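PDB 4ZEO: translation initiation factor eif-2b-like protein from Chaetomium thermophilum, which probably serves as the delta regulatory subunit of eIF2B, the decameric guanine nucleotide exchange factor acting on eIF2 in translation initiation. Local coordinates for residues A[190-195]-A[201-206]; A[262-267]-A[392-397]; A[267-272]-A[291-296]. One frame throughout, in Å; residues are numbered along the deposited sequence.

Contact 1: residues A[190-195]-A[201-206]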
loop_
_atom_site.group_PDB
_atom_site.type_symbol
_atom_site.label_atom_id
_atom_site.label_comp_id
_atom_site.label_asym_id
_atom_site.label_seq_id
_atom_site.Cartn_x
_atom_site.Cartn_y
_atom_site.Cartn_z
ATOM N N GLU A 190 -2.643 -13.861 20.468
ATOM C CA GLU A 190 -1.807 -14.246 21.607
ATOM C C GLU A 190 -2.637 -14.221 22.877
ATOM O O GLU A 190 -2.604 -15.153 23.676
ATOM C CB GLU A 190 -0.588 -13.314 21.755
ATOM C CG GLU A 190 0.559 -13.585 20.774
ATOM C CD GLU A 190 1.761 -12.635 20.939
ATOM O OE1 GLU A 190 1.569 -11.393 20.938
ATOM O OE2 GLU A 190 2.899 -13.140 21.093
ATOM N N SER A 191 -3.405 -13.153 23.035
ATOM C CA SER A 191 -4.235 -12.950 24.208
ATOM C C SER A 191 -5.400 -13.925 24.269
ATOM O O SER A 191 -5.927 -14.201 25.337
ATOM C CB SER A 191 -4.763 -11.516 24.225
ATOM O OG SER A 191 -3.759 -10.608 24.641
ATOM N N TYR A 192 -5.840 -14.396 23.107
ATOM C CA TYR A 192 -7.076 -15.164 23.031
ATOM C C TYR A 192 -7.081 -16.453 23.864
ATOM O O TYR A 192 -6.144 -17.259 23.813
ATOM C CB TYR A 192 -7.384 -15.504 21.582
ATOM C CG TYR A 192 -8.655 -16.286 21.429
ATOM C CD1 TYR A 192 -9.888 -15.661 21.571
ATOM C CD2 TYR A 192 -8.634 -17.654 21.153
ATOM C CE1 TYR A 192 -11.063 -16.371 21.434
ATOM C CE2 TYR A 192 -9.806 -18.368 21.012
ATOM C CZ TYR A 192 -11.017 -17.719 21.152
ATOM O OH TYR A 192 -12.198 -18.412 21.014
ATOM N N GLU A 193 -8.170 -16.645 24.602
ATOM C CA GLU A 193 -8.406 -17.879 25.334
ATOM C C GLU A 193 -9.782 -18.423 25.001
ATOM O O GLU A 193 -10.777 -17.730 25.171
ATOM C CB GLU A 193 -8.299 -17.645 26.835
ATOM C CG GLU A 193 -6.895 -17.385 27.341
ATOM C CD GLU A 193 -6.907 -16.921 28.776
ATOM O OE1 GLU A 193 -7.528 -15.871 29.039
ATOM O OE2 GLU A 193 -6.321 -17.612 29.639
ATOM N N THR A 194 -9.844 -19.669 24.548
ATOM C CA THR A 194 -11.124 -20.272 24.186
ATOM C C THR A 194 -12.008 -20.428 25.413
ATOM O O THR A 194 -11.565 -20.942 26.437
ATOM C CB THR A 194 -10.961 -21.679 23.538
ATOM O OG1 THR A 194 -9.984 -21.652 22.485
ATOM C CG2 THR A 194 -12.264 -22.127 22.967
ATOM N N PRO A 195 -13.275 -20.008 25.308
ATOM C CA PRO A 195 -14.243 -20.205 26.393
ATOM C C PRO A 195 -14.513 -21.689 26.643
ATOM O O PRO A 195 -14.413 -22.495 25.719
ATOM C CB PRO A 195 -15.487 -19.486 25.882
ATOM C CG PRO A 195 -14.933 -18.442 24.932
ATOM C CD PRO A 195 -13.817 -19.148 24.240
ATOM N N SER A 201 -12.450 -22.335 16.408
ATOM C CA SER A 201 -13.044 -22.452 15.069
ATOM C C SER A 201 -14.471 -21.933 15.025
ATOM O O SER A 201 -14.963 -21.569 13.973
ATOM C CB SER A 201 -13.017 -23.899 14.563
ATOM O OG SER A 201 -13.811 -24.748 15.361
ATOM N N ARG A 202 -15.166 -22.025 16.147
ATOM C CA ARG A 202 -16.542 -21.552 16.271
ATOM C C ARG A 202 -16.691 -20.180 16.975
ATOM O O ARG A 202 -17.629 -19.438 16.689
ATOM C CB ARG A 202 -17.382 -22.643 16.955
ATOM C CG ARG A 202 -17.624 -23.844 16.009
ATOM C CD ARG A 202 -18.836 -24.713 16.390
ATOM N NE ARG A 202 -18.721 -26.067 15.831
ATOM C CZ ARG A 202 -19.624 -27.036 15.978
ATOM N NH1 ARG A 202 -20.747 -26.819 16.654
ATOM N NH2 ARG A 202 -19.413 -28.228 15.430
ATOM N N HIS A 203 -15.884 -19.933 18.007
ATOM C CA HIS A 203 -15.961 -18.717 18.838
ATOM C C HIS A 203 -15.206 -17.469 18.331
ATOM O O HIS A 203 -15.690 -16.338 18.433
ATOM C CB HIS A 203 -15.469 -19.049 20.252
ATOM C CG HIS A 203 -15.551 -17.903 21.209
ATOM N ND1 HIS A 203 -14.454 -17.140 21.565
ATOM C CD2 HIS A 203 -16.599 -17.398 21.907
ATOM C CE1 HIS A 203 -14.831 -16.206 22.418
ATOM N NE2 HIS A 203 -16.128 -16.348 22.652
ATOM N N PHE A 204 -13.995 -17.672 17.831
ATOM C CA PHE A 204 -13.067 -16.570 17.609
ATOM C C PHE A 204 -13.553 -15.479 16.638
ATOM O O PHE A 204 -13.517 -14.289 16.963
ATOM C CB PHE A 204 -11.713 -17.136 17.152
ATOM C CG PHE A 204 -10.678 -16.080 16.885
ATOM C CD1 PHE A 204 -10.072 -15.400 17.935
ATOM C CD2 PHE A 204 -10.283 -15.784 15.587
ATOM C CE1 PHE A 204 -9.112 -14.392 17.687
ATOM C CE2 PHE A 204 -9.317 -14.792 15.331
ATOM C CZ PHE A 204 -8.737 -14.096 16.381
ATOM N N VAL A 205 -14.018 -15.864 15.464
ATOM C CA VAL A 205 -14.407 -14.867 14.478
ATOM C C VAL A 205 -15.613 -14.021 14.925
ATOM O O VAL A 205 -15.524 -12.795 14.972
ATOM C CB VAL A 205 -14.681 -15.540 13.103
ATOM C CG1 VAL A 205 -15.298 -14.564 12.107
ATOM C CG2 VAL A 205 -13.383 -16.151 12.557
ATOM N N PRO A 206 -16.724 -14.650 15.328
ATOM C CA PRO A 206 -17.804 -13.717 15.680
ATOM C C PRO A 206 -17.621 -12.936 17.018
ATOM O O PRO A 206 -18.085 -11.812 17.128
ATOM C CB PRO A 206 -19.030 -14.631 15.717
ATOM C CG PRO A 206 -18.472 -15.974 16.119
ATOM C CD PRO A 206 -17.166 -16.060 15.399
#
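Tyr-192 and His-203 meet edge to edge: the phenol OH of Tyr-192 lies 2.6 Å from His-203 ND1 in a hydrogen bond whose proton either residue could supply. The bond joins rings that lie rim to rim, planes 30° apart, neither over the other's face. The face of the imidazole is taken instead by Pro-195, which arrives from the direction opposite to His-203 and sets CG over the ring centre, 3.3 Å from His-203 NE2, in a CH-pi contact. Histidine is thus hydrogen-bonded at its rim and covered on one face by the proline ring. Together these residues close the loop that joins two consecutive helices: the chain leaves helix 174-191 at Tyr-192 and soon re-enters helical geometry in helix 200-219 of the helical part of the subunit. Phe-204 completes an aromatic cluster over one face of the phenol ring. Its CG is anti to the backbone N (chi1 180°), which sends the Phe-204 CD1 edge to the face of Tyr-192, 3.6 Å from Tyr-192 CD1; the planes, 79° apart, make this a T-shaped pair. Beyond the cluster, His-207 stacks on His-203, and Lys-250 of helix 246-277 donates to the carbonyl of Tyr-192.

Contact 2: residues A[262-267]-A[392-397]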
loop_
_atom_site.group_PDB
_atom_site.type_symbol
_atom_site.label_atom_id
_atom_site.label_comp_id
_atom_site.label_asym_id
_atom_site.label_seq_id
_atom_site.Cartn_x
_atom_site.Cartn_y
_atom_site.Cartn_z
ATOM N N ASN A 262 5.465 -10.810 5.739
ATOM C CA ASN A 262 6.684 -10.923 4.981
ATOM C C ASN A 262 6.467 -10.961 3.474
ATOM O O ASN A 262 7.131 -10.266 2.721
ATOM C CB ASN A 262 7.474 -12.148 5.388
ATOM C CG ASN A 262 8.674 -12.304 4.541
ATOM O OD1 ASN A 262 9.481 -11.383 4.451
ATOM N ND2 ASN A 262 8.798 -13.436 3.874
ATOM N N GLU A 263 5.552 -11.799 3.032
ATOM C CA GLU A 263 5.348 -11.972 1.607
ATOM C C GLU A 263 4.556 -10.828 0.933
ATOM O O GLU A 263 4.895 -10.414 -0.176
ATOM C CB GLU A 263 4.688 -13.320 1.368
ATOM C CG GLU A 263 3.817 -13.418 0.165
ATOM C CD GLU A 263 3.078 -14.741 0.105
ATOM O OE1 GLU A 263 1.862 -14.765 0.397
ATOM O OE2 GLU A 263 3.729 -15.760 -0.220
ATOM N N ARG A 264 3.538 -10.291 1.593
ATOM C CA ARG A 264 2.738 -9.258 0.962
ATOM C C ARG A 264 3.187 -7.826 1.301
ATOM O O ARG A 264 2.733 -6.883 0.688
ATOM C CB ARG A 264 1.258 -9.409 1.334
ATOM C CG ARG A 264 0.684 -10.811 1.334
ATOM C CD ARG A 264 0.803 -11.553 0.011
ATOM N NE ARG A 264 -0.086 -10.997 -0.988
ATOM C CZ ARG A 264 -1.307 -11.432 -1.292
ATOM N NH1 ARG A 264 -1.976 -10.782 -2.231
ATOM N NH2 ARG A 264 -1.856 -12.495 -0.703
ATOM N N ILE A 265 4.056 -7.655 2.285
ATOM C CA ILE A 265 4.528 -6.321 2.661
ATOM C C ILE A 265 6.037 -6.174 2.579
ATOM O O ILE A 265 6.551 -5.485 1.692
ATOM C CB ILE A 265 4.092 -5.943 4.077
ATOM C CG1 ILE A 265 2.567 -5.975 4.167
ATOM C CG2 ILE A 265 4.670 -4.566 4.470
ATOM C CD1 ILE A 265 2.021 -5.644 5.532
ATOM N N THR A 266 6.746 -6.859 3.465
ATOM C CA THR A 266 8.193 -6.682 3.588
ATOM C C THR A 266 8.982 -7.096 2.344
ATOM O O THR A 266 9.685 -6.295 1.763
ATOM C CB THR A 266 8.690 -7.454 4.809
ATOM O OG1 THR A 266 7.771 -7.215 5.876
ATOM C CG2 THR A 266 10.061 -6.983 5.230
ATOM N N LEU A 267 8.828 -8.334 1.911
ATOM C CA LEU A 267 9.492 -8.799 0.707
ATOM C C LEU A 267 8.930 -8.087 -0.527
ATOM O O LEU A 267 9.679 -7.777 -1.473
ATOM C CB LEU A 267 9.326 -10.312 0.578
ATOM C CG LEU A 267 10.059 -10.991 -0.563
ATOM C CD1 LEU A 267 11.536 -10.791 -0.385
ATOM C CD2 LEU A 267 9.701 -12.451 -0.574
ATOM N N CYS A 392 2.616 -1.284 -7.318
ATOM C CA CYS A 392 1.616 -1.626 -6.317
ATOM C C CYS A 392 1.690 -3.094 -5.857
ATOM O O CYS A 392 1.869 -4.004 -6.668
ATOM C CB CYS A 392 0.228 -1.295 -6.905
ATOM S SG CYS A 392 -1.158 -1.339 -5.780
ATOM N N GLU A 393 1.473 -3.316 -4.568
ATOM C CA GLU A 393 1.472 -4.665 -4.000
ATOM C C GLU A 393 0.163 -5.343 -4.388
ATOM O O GLU A 393 -0.869 -4.688 -4.472
ATOM C CB GLU A 393 1.630 -4.619 -2.466
ATOM C CG GLU A 393 2.913 -3.951 -1.993
ATOM C CD GLU A 393 2.804 -2.416 -1.802
ATOM O OE1 GLU A 393 1.869 -1.764 -2.349
ATOM O OE2 GLU A 393 3.667 -1.862 -1.085
ATOM N N THR A 394 0.199 -6.655 -4.571
ATOM C CA THR A 394 -0.978 -7.402 -5.007
ATOM C C THR A 394 -2.109 -7.310 -3.997
ATOM O O THR A 394 -3.274 -7.359 -4.376
ATOM C CB THR A 394 -0.664 -8.908 -5.248
ATOM O OG1 THR A 394 -0.167 -9.502 -4.047
ATOM C CG2 THR A 394 0.345 -9.070 -6.328
ATOM N N ILE A 395 -1.757 -7.175 -2.720
ATOM C CA ILE A 395 -2.732 -7.129 -1.612
ATOM C C ILE A 395 -3.654 -5.878 -1.711
ATOM O O ILE A 395 -4.732 -5.838 -1.136
ATOM C CB ILE A 395 -1.992 -7.152 -0.223
ATOM C CG1 ILE A 395 -2.930 -7.490 0.935
ATOM C CG2 ILE A 395 -1.285 -5.825 0.069
ATOM C CD1 ILE A 395 -3.232 -8.932 1.108
ATOM N N ASN A 396 -3.205 -4.878 -2.464
ATOM C CA ASN A 396 -3.957 -3.656 -2.712
ATOM C C ASN A 396 -4.985 -3.804 -3.860
ATOM O O ASN A 396 -5.790 -2.910 -4.080
ATOM C CB ASN A 396 -2.996 -2.495 -3.022
ATOM C CG ASN A 396 -2.231 -2.002 -1.790
ATOM O OD1 ASN A 396 -2.809 -1.815 -0.723
ATOM N ND2 ASN A 396 -0.930 -1.809 -1.934
ATOM N N PHE A 397 -4.921 -4.904 -4.607
ATOM C CA PHE A 397 -5.887 -5.165 -5.674
ATOM C C PHE A 397 -7.231 -5.598 -5.140
ATOM O O PHE A 397 -7.329 -6.294 -4.126
ATOM C CB PHE A 397 -5.388 -6.246 -6.636
ATOM C CG PHE A 397 -4.329 -5.777 -7.587
ATOM C CD1 PHE A 397 -3.137 -5.259 -7.106
ATOM C CD2 PHE A 397 -4.490 -5.917 -8.953
ATOM C CE1 PHE A 397 -2.142 -4.840 -7.965
ATOM C CE2 PHE A 397 -3.501 -5.509 -9.830
ATOM C CZ PHE A 397 -2.318 -4.967 -9.332
HETATM O O HOH W 1 1.101 -7.760 -1.536
HETATM O O HOH W 2 5.399 -2.842 0.412
#
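Arg-264 reaches from helix 246-277 to Thr-394 and Ile-395 in the short 3-10 turn 394-396. Its CB points toward the turn, and chi1 of -43° places CG beside the backbone N. Two further bends, at chi2 and chi3, fold the chain back, bringing the guanidinium across the side chain of Thr-394 at about a right angle. Arg-264 NE makes only a weak, 3.4 Å bond to Thr-394 OG1. Arg-264 NH1 donates to Thr-394 OG1 at 2.9 Å, although the hydroxyl is tilted 25° from the guanidinium plane. Centred over one face of that plane, Ile-395 CD1 packs 4.0 Å from Arg-264 CZ. Thr-394 OG1 is also hydrogen-bonded to Glu-440, whose carboxylate probably tempers the positive charge gathered here by Arg-264 and nearby Arg-399. A water bridges the backbones, donating to Arg-264 O at 2.9 Å and accepting from Ile-395 N at 3.1 Å (and weakly from Arg-264 NE). A second joins Ile-265 O to Glu-393 OE2, the partner of Arg-293. The turn lies just beyond strand 387-391 of the six-stranded parallel sheet, whose 3-2-1-4-5-6 order, with the family, marks a Rossmann-like domain; its strand-end loop is seated, partly through water, on a long helix.

Contact 3: residues A[267-272]-A[291-296]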
loop_
_atom_site.group_PDB
_atom_site.type_symbol
_atom_site.label_atom_id
_atom_site.label_comp_id
_atom_site.label_asym_id
_atom_site.label_seq_id
_atom_site.Cartn_x
_atom_site.Cartn_y
_atom_site.Cartn_z
ATOM N N LEU A 267 8.828 -8.334 1.911
ATOM C CA LEU A 267 9.492 -8.799 0.707
ATOM C C LEU A 267 8.930 -8.087 -0.527
ATOM O O LEU A 267 9.679 -7.777 -1.473
ATOM C CB LEU A 267 9.326 -10.312 0.578
ATOM C CG LEU A 267 10.059 -10.991 -0.563
ATOM C CD1 LEU A 267 11.536 -10.791 -0.385
ATOM C CD2 LEU A 267 9.701 -12.451 -0.574
ATOM N N ALA A 268 7.618 -7.812 -0.499
ATOM C CA ALA A 268 6.944 -7.180 -1.638
ATOM C C ALA A 268 7.582 -5.838 -1.985
ATOM O O ALA A 268 7.816 -5.552 -3.166
ATOM C CB ALA A 268 5.445 -6.996 -1.359
ATOM N N GLU A 269 7.898 -5.041 -0.963
ATOM C CA GLU A 269 8.538 -3.735 -1.180
ATOM C C GLU A 269 9.903 -3.879 -1.859
ATOM O O GLU A 269 10.211 -3.182 -2.825
ATOM C CB GLU A 269 8.695 -2.986 0.147
ATOM C CG GLU A 269 9.548 -1.735 0.076
ATOM C CD GLU A 269 9.641 -1.036 1.415
ATOM O OE1 GLU A 269 8.593 -0.616 1.923
ATOM O OE2 GLU A 269 10.747 -0.940 1.986
ATOM N N TYR A 270 10.702 -4.822 -1.369
ATOM C CA TYR A 270 12.028 -5.027 -1.924
ATOM C C TYR A 270 11.943 -5.460 -3.384
ATOM O O TYR A 270 12.631 -4.914 -4.228
ATOM C CB TYR A 270 12.800 -6.083 -1.120
ATOM C CG TYR A 270 14.136 -6.385 -1.722
ATOM C CD1 TYR A 270 15.267 -5.665 -1.339
ATOM C CD2 TYR A 270 14.266 -7.351 -2.716
ATOM C CE1 TYR A 270 16.499 -5.920 -1.913
ATOM C CE2 TYR A 270 15.474 -7.601 -3.305
ATOM C CZ TYR A 270 16.595 -6.889 -2.898
ATOM O OH TYR A 270 17.804 -7.164 -3.483
ATOM N N VAL A 271 11.095 -6.445 -3.665
ATOM C CA VAL A 271 10.986 -7.002 -5.000
ATOM C C VAL A 271 10.476 -5.972 -5.993
ATOM O O VAL A 271 11.060 -5.821 -7.069
ATOM C CB VAL A 271 10.063 -8.266 -5.020
ATOM C CG1 VAL A 271 9.713 -8.681 -6.461
ATOM C CG2 VAL A 271 10.704 -9.417 -4.257
ATOM N N ILE A 272 9.434 -5.225 -5.625
ATOM C CA ILE A 272 8.881 -4.197 -6.517
ATOM C C ILE A 272 9.929 -3.115 -6.814
ATOM O O ILE A 272 10.130 -2.729 -7.966
ATOM C CB ILE A 272 7.608 -3.531 -5.915
ATOM C CG1 ILE A 272 6.434 -4.516 -5.916
ATOM C CG2 ILE A 272 7.216 -2.294 -6.712
ATOM C CD1 ILE A 272 5.215 -4.045 -5.099
ATOM N N ARG A 291 4.785 12.096 -2.913
ATOM C CA ARG A 291 5.696 11.115 -2.365
ATOM C C ARG A 291 5.051 9.777 -2.106
ATOM O O ARG A 291 4.283 9.633 -1.167
ATOM C CB ARG A 291 6.282 11.639 -1.074
ATOM C CG ARG A 291 7.292 10.730 -0.451
ATOM C CD ARG A 291 7.704 11.306 0.873
ATOM N NE ARG A 291 8.901 10.665 1.376
ATOM C CZ ARG A 291 9.564 11.083 2.448
ATOM N NH1 ARG A 291 9.149 12.160 3.094
ATOM N NH2 ARG A 291 10.647 10.439 2.853
ATOM N N HIS A 292 5.394 8.784 -2.917
ATOM C CA HIS A 292 4.916 7.435 -2.668
ATOM C C HIS A 292 6.114 6.557 -2.334
ATOM O O HIS A 292 7.105 6.536 -3.071
ATOM C CB HIS A 292 4.172 6.863 -3.878
ATOM C CG HIS A 292 3.321 5.669 -3.551
ATOM N ND1 HIS A 292 3.838 4.397 -3.419
ATOM C CD2 HIS A 292 1.987 5.563 -3.341
ATOM C CE1 HIS A 292 2.855 3.558 -3.130
ATOM N NE2 HIS A 292 1.726 4.241 -3.071
ATOM N N ARG A 293 5.982 5.778 -1.270
ATOM C CA ARG A 293 7.073 4.948 -0.761
ATOM C C ARG A 293 7.678 3.986 -1.811
ATOM O O ARG A 293 8.890 3.853 -1.907
ATOM C CB ARG A 293 6.558 4.158 0.451
ATOM C CG ARG A 293 7.508 3.135 1.034
ATOM C CD ARG A 293 6.780 2.249 2.066
ATOM N NE ARG A 293 5.471 1.863 1.540
ATOM C CZ ARG A 293 5.236 0.729 0.892
ATOM N NH1 ARG A 293 4.019 0.459 0.420
ATOM N NH2 ARG A 293 6.225 -0.138 0.710
ATOM N N LEU A 294 6.845 3.328 -2.612
ATOM C CA LEU A 294 7.364 2.406 -3.617
ATOM C C LEU A 294 8.204 3.157 -4.667
ATOM O O LEU A 294 9.252 2.661 -5.098
ATOM C CB LEU A 294 6.229 1.638 -4.284
ATOM C CG LEU A 294 5.500 0.610 -3.424
ATOM C CD1 LEU A 294 4.449 -0.107 -4.252
ATOM C CD2 LEU A 294 6.480 -0.391 -2.838
ATOM N N VAL A 295 7.746 4.346 -5.073
ATOM C CA VAL A 295 8.486 5.156 -6.031
ATOM C C VAL A 295 9.831 5.601 -5.449
ATOM O O VAL A 295 10.872 5.473 -6.079
ATOM C CB VAL A 295 7.657 6.387 -6.471
ATOM C CG1 VAL A 295 8.498 7.360 -7.308
ATOM C CG2 VAL A 295 6.411 5.943 -7.211
ATOM N N GLU A 296 9.800 6.062 -4.212
ATOM C CA GLU A 296 11.004 6.475 -3.504
ATOM C C GLU A 296 12.040 5.348 -3.402
ATOM O O GLU A 296 13.228 5.574 -3.665
ATOM C CB GLU A 296 10.627 6.987 -2.105
ATOM C CG GLU A 296 11.792 7.457 -1.242
ATOM C CD GLU A 296 11.315 8.190 0.001
ATOM O OE1 GLU A 296 10.126 8.572 0.059
ATOM O OE2 GLU A 296 12.121 8.387 0.930
#
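Glu-269 and Arg-293 approach each other obliquely, one from each helix, and join through a single pair of atoms: Arg-293 NH2 donates to Glu-269 OE1 at 2.7 Å, a single-point salt bridge, one N-H to one oxygen. The carboxylate and guanidinium planes are 35° apart, and the acceptor stands 15° out of the guanidinium plane. Glu-269 OE1 accepts the N-H on its anti lone pair, the side away from OE2. Arg-293 gets there by a bend at chi3 (44°), which turns the guanidinium back toward Glu-269; Arg-293 CD, placed by the torsions before it, lies 3.4 Å from Glu-269 OE1. Glu-269 comes to meet it with CG anti to the backbone N and the chain straight beyond. The other terminal nitrogen of Arg-293, NH1, is taken by Glu-393, and the two carboxylates probably help to hold the guanidinium in place.

Beside this polar pair, the contact turns apolar. Ile-272 CD1 and Leu-294 CD1 touch at 4.1 Å, their side chains crossing at a slant, and both residues also pack on Leu-391 of the parallel sheet. Leu-294 sits in the first turn of its helix, where Leu-294 N donates to His-292 ND1 at 3.3 Å, a side-chain N-cap. Helix 293-304 follows the parallel strand 285-289 and leads to its neighbour 310-314; the arrangement is that of the first beta-alpha-beta crossover of a Rossmann-like domain, with the start of the crossover helix docked against the long helix 246-277.

In the fold
Contacts 2 and 3 are consecutive parts of one interface along helix 246-277. They share Leu-267, their centres are 10 Å apart, and the ranges of contact 3 fall between the outer ends of contact 2 in the chain. A salt bridge links them directly, Glu-393 OE2 to Arg-293 NH1 at 2.8 Å, while Cys-392 O lies 3.7 Å from Ile-272 CD1. The helix thereby meets the first turn of helix 293-304 and the loop after strand 387-391. Contact 1 is remote: its centre is 27 Å from that of contact 2 and 35 Å from that of contact 3, with nearest atoms about 16 and 21 Å away. It lies at the far end of the helical region.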